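Side-chain contacts in sortase family protein (Streptococcus agalactiae, PDB 4D7W), which probably acts as a class C sortase, a cysteine transpeptidase that serves the assembly of the type 2B pilus on the group B streptococcal surface: residues A[10-15]-A[136-141]; A[32-37]-A[95-100]; A[76-79]-A[84-87]; A[171-176]-A[182-187]. One frame throughout, in Å; residues are numbered along the deposited sequence.

Contact 1: A[10-15]-A[136-141]; sequences DRVTHM and SILNET
Val12 packs its two methyls against Leu138. CG1 of Val12 lies over the backbone, 3.8 Å from Leu138 C, and also comes within 4.1 Å of Asn139 N. CG2 of Val12 meets the side chain instead, 4.2 Å from Leu138 CD2. The two side chains cross at about a right angle. Met15 approaches the same methyl: its SD is 4.2 Å from Leu138 CD2. Valine and methionine thus share one branch of the leucine. CG1 of Val12 stands anti to its own backbone N (chi1 177°), which leaves both methyls facing the turn.

Leu138 and Asn139 are the corner residues of a type II' turn in a two-residue beta hairpin. Glu140 N bonds to Ile137 O at 3.0 Å, and Ile137 N returns a bond of 3.0 Å to Glu140 O. Val12 sits near the end of helix 3-13, where Tyr20 OH bonds to its carbonyl. Tyr8 OH bonds to Leu138 N. Ile57 touches both Val12 and Leu138, and Ile24 of helix 17-31 also reaches Leu138. The direct contact between the N-terminal helix and the hairpin is apolar, at van der Waals spacing, and the tyrosine hydroxyls supply polar ties beside it.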
loop_
_atom_site.group_PDB
_atom_site.type_symbol
_atom_site.label_atom_id
_atom_site.label_comp_id
_atom_site.label_asym_id
_atom_site.label_seq_id
_atom_site.Cartn_x
_atom_site.Cartn_y
_atom_site.Cartn_z
ATOM N N ASP A 10 -11.706 -15.316 -3.861
ATOM C CA ASP A 10 -12.883 -16.005 -4.364
ATOM C C ASP A 10 -13.800 -15.060 -5.135
ATOM O O ASP A 10 -14.386 -15.433 -6.147
ATOM C CB ASP A 10 -13.640 -16.674 -3.208
ATOM C CG ASP A 10 -12.896 -17.875 -2.658
ATOM O OD1 ASP A 10 -11.869 -18.254 -3.263
ATOM O OD2 ASP A 10 -13.339 -18.455 -1.647
ATOM N N ARG A 11 -13.914 -13.830 -4.662
ATOM C CA ARG A 11 -14.753 -12.858 -5.333
ATOM C C ARG A 11 -14.173 -12.505 -6.701
ATOM O O ARG A 11 -14.877 -12.493 -7.708
ATOM C CB ARG A 11 -14.885 -11.610 -4.486
ATOM C CG ARG A 11 -15.864 -10.626 -5.027
ATOM C CD ARG A 11 -17.097 -10.652 -4.181
ATOM N NE ARG A 11 -17.898 -9.457 -4.382
ATOM C CZ ARG A 11 -19.036 -9.222 -3.746
ATOM N NH1 ARG A 11 -19.498 -10.112 -2.879
ATOM N NH2 ARG A 11 -19.709 -8.104 -3.980
ATOM N N VAL A 12 -12.877 -12.234 -6.726
ATOM C CA VAL A 12 -12.205 -11.917 -7.974
ATOM C C VAL A 12 -12.343 -13.045 -9.000
ATOM O O VAL A 12 -12.431 -12.778 -10.195
ATOM C CB VAL A 12 -10.716 -11.601 -7.735
ATOM C CG1 VAL A 12 -9.994 -11.353 -9.054
ATOM C CG2 VAL A 12 -10.578 -10.389 -6.844
ATOM N N THR A 13 -12.396 -14.297 -8.540
ATOM C CA THR A 13 -12.503 -15.433 -9.451
ATOM C C THR A 13 -13.709 -15.322 -10.393
ATOM O O THR A 13 -13.646 -15.746 -11.541
ATOM C CB THR A 13 -12.592 -16.762 -8.672
ATOM O OG1 THR A 13 -11.331 -17.026 -8.044
ATOM C CG2 THR A 13 -12.913 -17.903 -9.603
ATOM N N HIS A 14 -14.799 -14.729 -9.919
ATOM C CA HIS A 14 -16.039 -14.717 -10.686
ATOM C C HIS A 14 -16.319 -13.396 -11.385
ATOM O O HIS A 14 -17.393 -13.200 -11.951
ATOM C CB HIS A 14 -17.197 -15.085 -9.768
ATOM C CG HIS A 14 -17.000 -16.398 -9.084
ATOM N ND1 HIS A 14 -16.952 -17.592 -9.775
ATOM C CD2 HIS A 14 -16.792 -16.705 -7.782
ATOM C CE1 HIS A 14 -16.752 -18.581 -8.922
ATOM N NE2 HIS A 14 -16.656 -18.070 -7.706
ATOM N N MET A 15 -15.351 -12.495 -11.352
ATOM C CA MET A 15 -15.465 -11.243 -12.087
ATOM C C MET A 15 -15.222 -11.450 -13.576
ATOM O O MET A 15 -14.276 -12.132 -13.962
ATOM C CB MET A 15 -14.461 -10.213 -11.565
ATOM C CG MET A 15 -14.754 -9.678 -10.196
ATOM S SD MET A 15 -13.516 -8.463 -9.720
ATOM C CE MET A 15 -13.463 -7.455 -11.192
ATOM N N SER A 136 -0.851 -7.894 -4.580
ATOM C CA SER A 136 -1.712 -8.586 -5.519
ATOM C C SER A 136 -3.029 -7.854 -5.533
ATOM O O SER A 136 -3.635 -7.657 -4.486
ATOM C CB SER A 136 -1.885 -10.044 -5.119
ATOM O OG SER A 136 -0.608 -10.640 -4.956
ATOM N N ILE A 137 -3.437 -7.412 -6.714
ATOM C CA ILE A 137 -4.641 -6.604 -6.855
ATOM C C ILE A 137 -5.437 -7.190 -8.017
ATOM O O ILE A 137 -4.938 -7.281 -9.136
ATOM C CB ILE A 137 -4.284 -5.121 -7.076
ATOM C CG1 ILE A 137 -3.634 -4.541 -5.804
ATOM C CG2 ILE A 137 -5.507 -4.314 -7.474
ATOM C CD1 ILE A 137 -2.781 -3.348 -6.062
ATOM N N LEU A 138 -6.657 -7.640 -7.736
ATOM C CA LEU A 138 -7.428 -8.389 -8.723
ATOM C C LEU A 138 -6.618 -9.607 -9.187
ATOM O O LEU A 138 -6.107 -10.383 -8.368
ATOM C CB LEU A 138 -7.809 -7.490 -9.904
ATOM C CG LEU A 138 -8.632 -6.274 -9.455
ATOM C CD1 LEU A 138 -9.066 -5.439 -10.627
ATOM C CD2 LEU A 138 -9.842 -6.718 -8.644
ATOM N N ASN A 139 -6.476 -9.758 -10.498
ATOM C CA ASN A 139 -5.730 -10.882 -11.047
ATOM C C ASN A 139 -4.267 -10.551 -11.353
ATOM O O ASN A 139 -3.606 -11.276 -12.095
ATOM C CB ASN A 139 -6.414 -11.381 -12.326
ATOM C CG ASN A 139 -6.405 -10.331 -13.447
ATOM O OD1 ASN A 139 -6.558 -9.128 -13.196
ATOM N ND2 ASN A 139 -6.225 -10.789 -14.689
ATOM N N GLU A 140 -3.758 -9.455 -10.803
ATOM C CA GLU A 140 -2.432 -9.004 -11.208
ATOM C C GLU A 140 -1.448 -8.845 -10.068
ATOM O O GLU A 140 -1.827 -8.664 -8.920
ATOM C CB GLU A 140 -2.555 -7.693 -11.974
ATOM C CG GLU A 140 -2.895 -7.932 -13.452
ATOM C CD GLU A 140 -3.623 -6.772 -14.078
ATOM O OE1 GLU A 140 -3.953 -5.819 -13.343
ATOM O OE2 GLU A 140 -3.869 -6.811 -15.301
ATOM N N THR A 141 -0.173 -8.889 -10.412
ATOM C CA THR A 141 0.899 -8.808 -9.439
ATOM C C THR A 141 1.745 -7.577 -9.708
ATOM O O THR A 141 2.023 -7.240 -10.872
ATOM C CB THR A 141 1.764 -10.068 -9.470
ATOM O OG1 THR A 141 1.004 -11.162 -8.953
ATOM C CG2 THR A 141 2.993 -9.890 -8.607
#

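Contact 2: A[32-37]-A[95-100]; sequences KQFKTS and GSSLPI
Phe34 lays its ring on Ser97, in the loop that links strands 90-92 and 105-115 of the sortase beta-barrel. Phe34 lies in the short helix 34-37. Its CG is anti to the carbonyl carbon (chi1 -68°), and this carries the ring across to the loop.

CB of Phe34 is 4.0 Å from Ser97 OG. At the root of the ring the same oxygen is closer, with CG of Phe34 at 3.5 Å from Ser97 OG. CD2 is as near to it as CG. The hydroxyl oxygen therefore sits over one face, displaced toward the rim. Further along, CE2 of Phe34 is 3.6 Å from Ser97 CA. That CA lies 3.9 Å from the centroid of the Phe34 ring and 25° off its normal, a CH-pi contact over the face. Across the ring from CD2, CE1 of Phe34 meets Gly95 O at 3.4 Å, at the edge and near the ring plane. The tip atom, CZ of Phe34, comes obliquely to Ser96 O at 3.5 Å.

The opposite face is covered from within the same segment by CG of Gln33. Ile162 touches both Phe34 and Ser97, and the contact is buried. Ser97 is fixed from the barrel side. Its OG accepts a bond from His106 N, and its carbonyl O is bonded by both His92 NE2 and Ser107 OG. Leu98 N is bonded to Asn31 OD1. Behind the ring, Thr36 OG1 donates to Gln33 O at 3.1 Å, and Ser37 N bonds to that same oxygen.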
loop_
_atom_site.group_PDB
_atom_site.type_symbol
_atom_site.label_atom_id
_atom_site.label_comp_id
_atom_site.label_asym_id
_atom_site.label_seq_id
_atom_site.Cartn_x
_atom_site.Cartn_y
_atom_site.Cartn_z
ATOM N N LYS A 32 -3.103 8.941 -12.380
ATOM C CA LYS A 32 -2.526 9.919 -13.309
ATOM C C LYS A 32 -2.446 11.307 -12.696
ATOM O O LYS A 32 -1.615 12.112 -13.095
ATOM C CB LYS A 32 -3.345 9.998 -14.606
ATOM C CG LYS A 32 -2.973 8.958 -15.626
ATOM C CD LYS A 32 -3.729 9.188 -16.922
ATOM C CE LYS A 32 -3.381 8.133 -17.948
ATOM N NZ LYS A 32 -3.820 6.787 -17.497
ATOM N N GLN A 33 -3.312 11.594 -11.730
ATOM C CA GLN A 33 -3.387 12.948 -11.192
ATOM C C GLN A 33 -2.145 13.366 -10.412
ATOM O O GLN A 33 -1.839 14.551 -10.321
ATOM C CB GLN A 33 -4.609 13.095 -10.288
ATOM C CG GLN A 33 -4.434 12.500 -8.908
ATOM C CD GLN A 33 -5.732 12.515 -8.126
ATOM O OE1 GLN A 33 -6.108 13.543 -7.560
ATOM N NE2 GLN A 33 -6.440 11.380 -8.111
ATOM N N PHE A 34 -1.433 12.403 -9.840
ATOM C CA PHE A 34 -0.371 12.741 -8.880
ATOM C C PHE A 34 0.813 13.477 -9.510
ATOM O O PHE A 34 1.485 14.264 -8.835
ATOM C CB PHE A 34 0.082 11.480 -8.160
ATOM C CG PHE A 34 -0.971 10.937 -7.249
ATOM C CD1 PHE A 34 -1.117 11.445 -5.968
ATOM C CD2 PHE A 34 -1.871 9.982 -7.700
ATOM C CE1 PHE A 34 -2.123 10.972 -5.130
ATOM C CE2 PHE A 34 -2.885 9.516 -6.873
ATOM C CZ PHE A 34 -3.009 10.013 -5.591
ATOM N N LYS A 35 1.037 13.261 -10.802
ATOM C CA LYS A 35 2.124 13.942 -11.498
ATOM C C LYS A 35 1.970 15.457 -11.371
ATOM O O LYS A 35 2.956 16.166 -11.176
ATOM C CB LYS A 35 2.175 13.534 -12.973
ATOM C CG LYS A 35 3.464 13.956 -13.671
ATOM C CD LYS A 35 3.498 13.516 -15.131
ATOM C CE LYS A 35 4.776 14.000 -15.809
ATOM N NZ LYS A 35 4.841 13.631 -17.253
ATOM N N THR A 36 0.737 15.953 -11.451
ATOM C CA THR A 36 0.509 17.385 -11.291
ATOM C C THR A 36 0.161 17.776 -9.846
ATOM O O THR A 36 0.578 18.830 -9.374
ATOM C CB THR A 36 -0.607 17.886 -12.221
ATOM O OG1 THR A 36 -1.779 17.091 -12.026
ATOM C CG2 THR A 36 -0.175 17.800 -13.684
ATOM N N SER A 37 -0.576 16.923 -9.139
ATOM C CA SER A 37 -1.110 17.300 -7.830
ATOM C C SER A 37 -0.141 17.076 -6.675
ATOM O O SER A 37 -0.221 17.753 -5.651
ATOM C CB SER A 37 -2.408 16.537 -7.552
ATOM O OG SER A 37 -2.148 15.218 -7.098
ATOM N N GLY A 95 -4.102 9.750 0.888
ATOM C CA GLY A 95 -3.678 10.752 -0.078
ATOM C C GLY A 95 -2.543 10.338 -1.000
ATOM O O GLY A 95 -2.048 11.163 -1.776
ATOM N N SER A 96 -2.118 9.075 -0.925
ATOM C CA SER A 96 -1.017 8.603 -1.767
ATOM C C SER A 96 -1.549 7.857 -2.977
ATOM O O SER A 96 -2.739 7.588 -3.073
ATOM C CB SER A 96 -0.041 7.720 -0.964
ATOM O OG SER A 96 -0.624 6.506 -0.502
ATOM N N SER A 97 -0.673 7.551 -3.933
ATOM C CA SER A 97 -1.106 6.860 -5.134
ATOM C C SER A 97 -1.615 5.449 -4.798
ATOM O O SER A 97 -1.112 4.810 -3.874
ATOM C CB SER A 97 0.042 6.776 -6.153
ATOM O OG SER A 97 0.690 8.031 -6.317
ATOM N N LEU A 98 -2.613 4.968 -5.541
ATOM C CA LEU A 98 -3.075 3.571 -5.413
ATOM C C LEU A 98 -1.910 2.612 -5.654
ATOM O O LEU A 98 -1.046 2.900 -6.475
ATOM C CB LEU A 98 -4.221 3.266 -6.405
ATOM C CG LEU A 98 -5.449 4.156 -6.230
ATOM C CD1 LEU A 98 -6.457 4.026 -7.402
ATOM C CD2 LEU A 98 -6.107 3.844 -4.883
ATOM N N PRO A 99 -1.888 1.473 -4.941
ATOM C CA PRO A 99 -0.772 0.520 -4.995
ATOM C C PRO A 99 -0.630 -0.272 -6.303
ATOM O O PRO A 99 0.023 -1.306 -6.294
ATOM C CB PRO A 99 -1.072 -0.430 -3.823
ATOM C CG PRO A 99 -2.551 -0.308 -3.613
ATOM C CD PRO A 99 -2.843 1.138 -3.870
ATOM N N ILE A 100 -1.219 0.190 -7.401
ATOM C CA ILE A 100 -0.943 -0.421 -8.708
ATOM C C ILE A 100 0.183 0.332 -9.432
ATOM O O ILE A 100 0.507 0.041 -10.580
ATOM C CB ILE A 100 -2.182 -0.442 -9.593
ATOM C CG1 ILE A 100 -2.703 0.987 -9.808
ATOM C CG2 ILE A 100 -3.254 -1.322 -8.965
ATOM C CD1 ILE A 100 -3.571 1.149 -11.055
#

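Contact 3: A[76-79]-A[84-87]; sequences PLYH and KVLQ
The Tyr78 ring takes Val85 CG1 obliquely. CG and CD1 of Tyr78 are about equally near that methyl. The second flat group is the ring of His79, whose side chain leaves its backbone away from segment 84-87. It packs edge-to-face with Tyr51. Its two nitrogens both meet carbonyl oxygens, ND1 that of Gly61 and NE2 that of Gln54. Two such acceptors fix the rotation of the imidazole and would suit a doubly protonated ring.

The closest touch is lower on the tyrosine. CB of Tyr78 is 3.7 Å from Val85 CG1 and 3.8 Å from Val85 CG2. The valine thus straddles the CB with both methyls. With CG1 of Val85 anti to its backbone N (chi1 168°), both methyls are turned to the strand. CG2 of Val85 also lies 3.9 Å from His79 O. His79 therefore takes part through its backbone, while its side chain is engaged by Tyr51, Gln54 and Gly61.

The two segments belong to a beta-alpha-beta unit. Strand 73-79 leads into helix 83-86, and the chain returns as strand 90-92, parallel to the first. Val85 sits on the helix face that turns to the first strand. On the sheet side, Tyr78 is bonded through its backbone to Ile90 and His92. Its side chain also touches Asn62, Ser89 and Ala4 of helix 3-13. The next helix residue, Leu86, rests on His112, which probably corresponds to the catalytic histidine of sortases.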
loop_
_atom_site.group_PDB
_atom_site.type_symbol
_atom_site.label_atom_id
_atom_site.label_comp_id
_atom_site.label_asym_id
_atom_site.label_seq_id
_atom_site.Cartn_x
_atom_site.Cartn_y
_atom_site.Cartn_z
ATOM N N PRO A 76 -4.035 -8.602 4.107
ATOM C CA PRO A 76 -4.960 -7.812 3.282
ATOM C C PRO A 76 -4.693 -6.314 3.405
ATOM O O PRO A 76 -4.356 -5.840 4.494
ATOM C CB PRO A 76 -6.343 -8.182 3.846
ATOM C CG PRO A 76 -6.074 -8.629 5.268
ATOM C CD PRO A 76 -4.711 -9.278 5.235
ATOM N N LEU A 77 -4.832 -5.596 2.292
ATOM C CA LEU A 77 -4.629 -4.147 2.204
ATOM C C LEU A 77 -5.949 -3.415 2.169
ATOM O O LEU A 77 -6.765 -3.703 1.300
ATOM C CB LEU A 77 -3.871 -3.764 0.926
ATOM C CG LEU A 77 -2.396 -4.082 0.803
ATOM C CD1 LEU A 77 -1.908 -3.603 -0.561
ATOM C CD2 LEU A 77 -1.630 -3.402 1.927
ATOM N N TYR A 78 -6.155 -2.445 3.053
ATOM C CA TYR A 78 -7.420 -1.715 3.049
ATOM C C TYR A 78 -7.269 -0.229 2.697
ATOM O O TYR A 78 -6.208 0.361 2.892
ATOM C CB TYR A 78 -8.107 -1.868 4.415
ATOM C CG TYR A 78 -8.649 -3.268 4.659
ATOM C CD1 TYR A 78 -7.839 -4.263 5.181
ATOM C CD2 TYR A 78 -9.970 -3.595 4.346
ATOM C CE1 TYR A 78 -8.319 -5.548 5.402
ATOM C CE2 TYR A 78 -10.455 -4.879 4.551
ATOM C CZ TYR A 78 -9.618 -5.846 5.085
ATOM O OH TYR A 78 -10.070 -7.116 5.301
ATOM N N HIS A 79 -8.349 0.370 2.191
ATOM C CA HIS A 79 -8.444 1.821 2.066
ATOM C C HIS A 79 -8.208 2.508 3.410
ATOM O O HIS A 79 -8.802 2.129 4.416
ATOM C CB HIS A 79 -9.824 2.253 1.543
ATOM C CG HIS A 79 -10.077 1.922 0.096
ATOM N ND1 HIS A 79 -10.450 0.666 -0.328
ATOM C CD2 HIS A 79 -10.035 2.693 -1.017
ATOM C CE1 HIS A 79 -10.625 0.673 -1.640
ATOM N NE2 HIS A 79 -10.377 1.891 -2.085
ATOM N N LYS A 84 -9.291 0.843 13.149
ATOM C CA LYS A 84 -9.990 -0.387 12.788
ATOM C C LYS A 84 -9.179 -1.199 11.768
ATOM O O LYS A 84 -8.962 -2.404 11.947
ATOM C CB LYS A 84 -11.380 -0.059 12.229
ATOM C CG LYS A 84 -12.240 -1.262 11.873
ATOM C CD LYS A 84 -13.476 -0.813 11.099
ATOM C CE LYS A 84 -14.424 -1.969 10.798
ATOM N NZ LYS A 84 -15.572 -1.548 9.933
ATOM N N VAL A 85 -8.732 -0.533 10.703
ATOM C CA VAL A 85 -7.911 -1.198 9.696
ATOM C C VAL A 85 -6.581 -1.684 10.273
ATOM O O VAL A 85 -6.188 -2.842 10.075
ATOM C CB VAL A 85 -7.618 -0.284 8.484
ATOM C CG1 VAL A 85 -6.522 -0.901 7.613
ATOM C CG2 VAL A 85 -8.866 -0.072 7.655
ATOM N N LEU A 86 -5.887 -0.817 10.998
ATOM C CA LEU A 86 -4.520 -1.146 11.406
ATOM C C LEU A 86 -4.458 -2.180 12.543
ATOM O O LEU A 86 -3.411 -2.784 12.773
ATOM C CB LEU A 86 -3.754 0.126 11.801
ATOM C CG LEU A 86 -3.440 1.151 10.693
ATOM C CD1 LEU A 86 -2.676 2.339 11.273
ATOM C CD2 LEU A 86 -2.674 0.545 9.505
ATOM N N GLN A 87 -5.571 -2.414 13.235
ATOM C CA GLN A 87 -5.547 -3.389 14.319
ATOM C C GLN A 87 -5.301 -4.812 13.806
ATOM O O GLN A 87 -4.747 -5.631 14.527
ATOM C CB GLN A 87 -6.837 -3.318 15.140
ATOM C CG GLN A 87 -6.856 -2.118 16.089
ATOM C CD GLN A 87 -8.154 -1.974 16.875
ATOM O OE1 GLN A 87 -9.093 -2.760 16.705
ATOM N NE2 GLN A 87 -8.215 -0.960 17.736
#

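Contact 4: A[171-176]-A[182-187]; sequences LVTCTP and HRLLVR. With EDO (1,2-ethanediol), chain B.
His182 O is gripped by two donors that come from opposite faces of its carbonyl plane. Thr175 N bonds to it at 2.9 Å from the facing strand. Arg183 NH1 reaches it at 2.9 Å with an N-H...O angle of 153°, and a weak bond joins NH1 to Asn180 O as well. This is the loop end of an antiparallel beta hairpin of the sortase barrel, strands 167-175 and 182-191. Four further backbone bonds pair Leu171 with Val186 and Thr173 with Leu184. His182 N donates to Thr175 O at 2.7 Å in the same pair as the Thr175 N bond.

Cys174 and Arg183 form a non-hydrogen-bonded pair. The arginine bends at chi2 (-62°) and brings the face of its guanidinium to the cysteine sulfur. Cys174 SG stands over that face, toward the rim, 3.5 Å from Arg183 NH1. The two match the places of the nucleophile and the active-site arginine in sortases, so this is probably the catalytic centre.

Leu171, Thr173, Thr175, His182, Leu184 and Val186 share one face of the sheet. There Thr173 OG1 bonds to Gly111 O, and Thr175 OG1 to Arg113 NH1. On the other face, Val172 CG1 lies beside Leu185 CD2 at 3.8 Å. Arg187 forms a salt bridge with Asp147 through NE, and its NH1 donates to O2 of a bound 1,2-ethanediol at 2.8 Å, near the guanidinium plane.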
loop_
_atom_site.group_PDB
_atom_site.type_symbol
_atom_site.label_atom_id
_atom_site.label_comp_id
_atom_site.label_asym_id
_atom_site.label_seq_id
_atom_site.Cartn_x
_atom_site.Cartn_y
_atom_site.Cartn_z
ATOM N N LEU A 171 6.770 1.295 2.614
ATOM C CA LEU A 171 6.136 0.623 3.728
ATOM C C LEU A 171 6.579 1.339 5.010
ATOM O O LEU A 171 7.769 1.563 5.223
ATOM C CB LEU A 171 6.501 -0.870 3.751
ATOM C CG LEU A 171 6.348 -1.642 2.431
ATOM C CD1 LEU A 171 6.745 -3.089 2.632
ATOM C CD2 LEU A 171 4.906 -1.523 1.826
ATOM N N VAL A 172 5.607 1.718 5.831
ATOM C CA VAL A 172 5.828 2.573 6.980
ATOM C C VAL A 172 5.400 1.872 8.255
ATOM O O VAL A 172 4.312 1.295 8.320
ATOM C CB VAL A 172 5.030 3.890 6.864
ATOM C CG1 VAL A 172 5.310 4.792 8.077
ATOM C CG2 VAL A 172 5.363 4.606 5.548
ATOM N N THR A 173 6.242 1.926 9.280
ATOM C CA THR A 173 5.832 1.444 10.585
ATOM C C THR A 173 6.528 2.285 11.650
ATOM O O THR A 173 7.316 3.169 11.318
ATOM C CB THR A 173 6.153 -0.052 10.781
ATOM O OG1 THR A 173 5.531 -0.513 11.985
ATOM C CG2 THR A 173 7.670 -0.301 10.841
ATOM N N CYS A 174 6.210 2.032 12.917
ATOM C CA CYS A 174 6.817 2.765 14.040
ATOM C C CYS A 174 8.152 2.165 14.468
ATOM O O CYS A 174 8.400 0.978 14.270
ATOM C CB CYS A 174 5.873 2.790 15.252
ATOM S SG CYS A 174 4.366 3.751 15.020
ATOM N N THR A 175 8.999 2.983 15.080
ATOM C CA THR A 175 10.314 2.510 15.529
ATOM C C THR A 175 10.874 3.490 16.554
ATOM O O THR A 175 10.460 4.650 16.584
ATOM C CB THR A 175 11.290 2.353 14.329
ATOM O OG1 THR A 175 12.240 1.325 14.599
ATOM C CG2 THR A 175 12.006 3.656 14.013
ATOM N N PRO A 176 11.770 3.023 17.443
ATOM C CA PRO A 176 12.167 1.627 17.667
ATOM C C PRO A 176 11.001 0.773 18.147
ATOM O O PRO A 176 10.002 1.297 18.637
ATOM C CB PRO A 176 13.242 1.732 18.761
ATOM C CG PRO A 176 13.764 3.119 18.639
ATOM C CD PRO A 176 12.582 3.959 18.234
ATOM N N HIS A 182 9.821 7.234 16.398
ATOM C CA HIS A 182 10.176 7.520 15.014
ATOM C C HIS A 182 9.385 6.684 14.030
ATOM O O HIS A 182 8.606 5.815 14.415
ATOM C CB HIS A 182 11.662 7.274 14.787
ATOM C CG HIS A 182 12.532 8.287 15.446
ATOM N ND1 HIS A 182 12.542 8.476 16.810
ATOM C CD2 HIS A 182 13.399 9.189 14.930
ATOM C CE1 HIS A 182 13.392 9.442 17.109
ATOM N NE2 HIS A 182 13.923 9.893 15.987
ATOM N N ARG A 183 9.624 6.936 12.750
ATOM C CA ARG A 183 8.992 6.148 11.712
ATOM C C ARG A 183 10.072 5.487 10.878
ATOM O O ARG A 183 11.042 6.134 10.443
ATOM C CB ARG A 183 8.074 7.025 10.850
ATOM C CG ARG A 183 6.973 7.745 11.653
ATOM C CD ARG A 183 6.015 6.754 12.344
ATOM N NE ARG A 183 5.018 7.397 13.211
ATOM C CZ ARG A 183 5.055 7.404 14.547
ATOM N NH1 ARG A 183 6.044 6.805 15.200
ATOM N NH2 ARG A 183 4.097 8.012 15.240
ATOM N N LEU A 184 9.916 4.188 10.680
ATOM C CA LEU A 184 10.775 3.445 9.778
ATOM C C LEU A 184 10.139 3.459 8.378
ATOM O O LEU A 184 8.995 3.033 8.217
ATOM C CB LEU A 184 10.966 2.011 10.279
ATOM C CG LEU A 184 11.775 1.107 9.356
ATOM C CD1 LEU A 184 13.202 1.628 9.232
ATOM C CD2 LEU A 184 11.746 -0.318 9.863
ATOM N N LEU A 185 10.863 3.967 7.388
ATOM C CA LEU A 185 10.341 4.024 6.020
ATOM C C LEU A 185 11.135 3.109 5.111
ATOM O O LEU A 185 12.322 3.309 4.924
ATOM C CB LEU A 185 10.397 5.443 5.459
ATOM C CG LEU A 185 9.962 6.612 6.333
ATOM C CD1 LEU A 185 10.096 7.910 5.559
ATOM C CD2 LEU A 185 8.545 6.403 6.802
ATOM N N VAL A 186 10.482 2.110 4.535
ATOM C CA VAL A 186 11.171 1.201 3.633
ATOM C C VAL A 186 10.647 1.458 2.215
ATOM O O VAL A 186 9.550 1.006 1.871
ATOM C CB VAL A 186 10.956 -0.268 4.040
ATOM C CG1 VAL A 186 11.629 -1.208 3.047
ATOM C CG2 VAL A 186 11.497 -0.514 5.479
ATOM N N ARG A 187 11.412 2.211 1.426
ATOM C CA ARG A 187 11.032 2.534 0.037
ATOM C C ARG A 187 11.484 1.480 -0.958
ATOM O O ARG A 187 12.629 1.028 -0.913
ATOM C CB ARG A 187 11.612 3.883 -0.386
ATOM C CG ARG A 187 10.967 4.473 -1.634
ATOM C CD ARG A 187 11.644 5.772 -2.012
ATOM N NE ARG A 187 12.940 5.536 -2.653
ATOM C CZ ARG A 187 13.789 6.501 -2.996
ATOM N NH1 ARG A 187 13.487 7.768 -2.747
ATOM N NH2 ARG A 187 14.938 6.200 -3.590
HETATM C C1 EDO B . 10.867 11.426 -2.388
HETATM O O1 EDO B . 10.125 11.773 -1.217
HETATM C C2 EDO B . 10.668 9.945 -2.680
HETATM O O2 EDO B . 11.325 9.189 -1.670
#

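Overall arrangement
From the N terminus, helix 3-13 opens contact 1, which closes far along the chain at the 136-141 hairpin. Contact 2 lies wholly within this span, and contact 3 lies within contact 2. Contact 3 is a short closure between a strand and the helix that follows it. Contact 4 comes later, in series, as a hairpin of its own. No loops cross. Contacts 1 and 2 touch directly: Ile137 CD1 is 3.5 Å from Pro99 O. Contacts 1, 3 and 4 all reach the same sheet. Contacts 1 and 4 lie on opposite sides of the chain's centre, about 29 Å apart between centres. The N-terminal helices thus meet the barrel in contacts 1 and 2.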